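Local structure of voltage-sensor containing phosphatase (Ciona intestinalis, 3V0D) at residues A[200-205]-A[297-302]. The protein probably couples membrane voltage to phosphatase activity, removing phosphate from phosphoinositide lipids through a PTEN-like catalytic domain joined to a C2 domain. The protein carries 1 engineered substitution. Sequence-based numbering, arbitrary orientation. Where two conformers were deposited one is given.
Sequences KKLKVT and SLVEGD
Ser297 meets Lys200 where the two segments come closest, their CA atoms 4.8 Å apart, and CB of Lys200 packs 3.9 Å from CA of Ser297. In one of the two conformers of Ser297 a water joins the same pair: it accepts from Lys200 N at 3.1 Å and donates to Ser297 OG at 2.7 Å. In that conformer the hydroxyl also hydrogen-bonds Pro198 O, a further link to the chain just ahead of Lys200. At Val299 the lysine arrives again, this time with its far end. CG of Lys200 stands anti to the backbone N (chi1 -173°), and the modelled bends at chi3 (105°) and chi4 (-132°) bring NZ to Val299 O at 2.4 Å, too short for an ordinary hydrogen bond, which leaves the exact position of the lysine end doubtful. As modelled, the lysine chain crosses the Val299 side chain at about a right angle. CG2 of Val299, in turn, meets CD1 of Leu202 tip to tip at 3.9 Å, an apolar contact beside the polar one. The arrangement is surface packing in the PTEN-type C2 domain, joining the loop that leads into strand 202-210, with Leu202 on the strand, to the loop between strands 290-295 and 303-307. Val299 also touches Phe333 of strand 328-335, the neighbour of strand 202-210 in its antiparallel sheet, while Leu298, in the modelled conformer, touches Tyr184 and Lys187 of helix 176-191.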
# COMPACT_ATOMS: atom_id res chain seq x y z
N LYS A 200 -11.19 -5.00 -16.45
CA LYS A 200 -10.42 -5.85 -17.35
C LYS A 200 -10.23 -7.19 -16.67
O LYS A 200 -9.70 -7.27 -15.54
CB LYS A 200 -9.08 -5.20 -17.66
CG LYS A 200 -8.27 -5.90 -18.71
CD LYS A 200 -7.35 -4.91 -19.42
CE LYS A 200 -5.93 -5.07 -18.97
NZ LYS A 200 -5.36 -3.75 -18.64
N LYS A 201 -10.66 -8.24 -17.34
CA LYS A 201 -10.54 -9.60 -16.84
C LYS A 201 -9.31 -10.25 -17.46
O LYS A 201 -9.14 -10.23 -18.68
CB LYS A 201 -11.80 -10.38 -17.25
CG LYS A 201 -13.05 -9.93 -16.52
CD LYS A 201 -14.28 -10.70 -16.99
CE LYS A 201 -15.55 -10.11 -16.43
NZ LYS A 201 -16.74 -10.69 -17.09
N LEU A 202 -8.46 -10.82 -16.61
CA LEU A 202 -7.20 -11.41 -17.05
C LEU A 202 -6.96 -12.74 -16.36
O LEU A 202 -7.52 -13.00 -15.29
CB LEU A 202 -6.00 -10.51 -16.65
CG LEU A 202 -5.92 -9.07 -17.18
CD1 LEU A 202 -4.79 -8.32 -16.48
CD2 LEU A 202 -5.77 -9.08 -18.69
N LYS A 203 -6.12 -13.58 -16.96
CA LYS A 203 -5.55 -14.71 -16.24
C LYS A 203 -4.04 -14.59 -16.24
O LYS A 203 -3.46 -14.21 -17.25
CB LYS A 203 -5.95 -16.04 -16.90
CG LYS A 203 -7.40 -16.42 -16.70
CD LYS A 203 -7.73 -17.72 -17.41
CE LYS A 203 -9.17 -18.16 -17.18
NZ LYS A 203 -9.50 -19.47 -17.83
N VAL A 204 -3.39 -14.94 -15.14
CA VAL A 204 -1.93 -15.06 -15.16
C VAL A 204 -1.57 -16.39 -15.80
O VAL A 204 -2.09 -17.45 -15.38
CB VAL A 204 -1.35 -15.01 -13.72
CG1 VAL A 204 0.14 -15.34 -13.72
CG2 VAL A 204 -1.57 -13.65 -13.11
N THR A 205 -0.70 -16.35 -16.81
CA THR A 205 -0.26 -17.56 -17.50
C THR A 205 1.23 -17.82 -17.34
O THR A 205 1.69 -18.92 -17.70
CB THR A 205 -0.57 -17.49 -18.99
OG1 THR A 205 0.07 -16.32 -19.50
CG2 THR A 205 -2.07 -17.43 -19.24
N SER A 297 -7.15 -3.53 -14.43
CA SER A 297 -7.59 -2.49 -15.35
C SER A 297 -6.49 -1.58 -15.81
O SER A 297 -6.64 -0.87 -16.81
CB SER A 297 -8.60 -1.59 -14.70
OG SER A 297 -9.72 -2.33 -14.40
N LEU A 298 -5.40 -1.55 -15.05
CA LEU A 298 -4.30 -0.64 -15.32
C LEU A 298 -3.12 -1.35 -15.95
O LEU A 298 -2.12 -0.72 -16.28
CB LEU A 298 -4.02 0.31 -14.15
CG LEU A 298 -5.20 1.23 -13.83
CD1 LEU A 298 -4.92 1.95 -12.55
CD2 LEU A 298 -5.47 2.24 -14.92
N VAL A 299 -3.25 -2.66 -16.18
CA VAL A 299 -2.26 -3.44 -16.93
C VAL A 299 -2.22 -2.97 -18.37
O VAL A 299 -3.26 -2.72 -18.98
CB VAL A 299 -2.59 -4.96 -16.86
CG1 VAL A 299 -1.73 -5.77 -17.84
CG2 VAL A 299 -2.35 -5.45 -15.46
N GLU A 300 -1.01 -2.85 -18.89
CA GLU A 300 -0.79 -2.50 -20.28
C GLU A 300 -0.28 -3.70 -21.05
O GLU A 300 0.68 -4.35 -20.65
CB GLU A 300 0.20 -1.34 -20.38
CG GLU A 300 -0.26 -0.10 -19.62
CD GLU A 300 0.77 1.00 -19.61
OE1 GLU A 300 1.45 1.18 -18.57
OE2 GLU A 300 0.91 1.69 -20.64
N GLY A 301 -0.94 -4.00 -22.15
CA GLY A 301 -0.53 -5.10 -23.01
C GLY A 301 -0.72 -6.43 -22.30
O GLY A 301 -1.71 -6.62 -21.59
N ASP A 302 0.23 -7.34 -22.49
CA ASP A 302 0.07 -8.73 -22.04
C ASP A 302 0.91 -9.08 -20.81
O ASP A 302 1.07 -10.26 -20.49
CB ASP A 302 0.37 -9.71 -23.18
CG ASP A 302 1.85 -9.78 -23.54
OD1 ASP A 302 2.67 -9.00 -23.00
OD2 ASP A 302 2.21 -10.63 -24.38
O HOH W 1 -10.70 -4.70 -13.44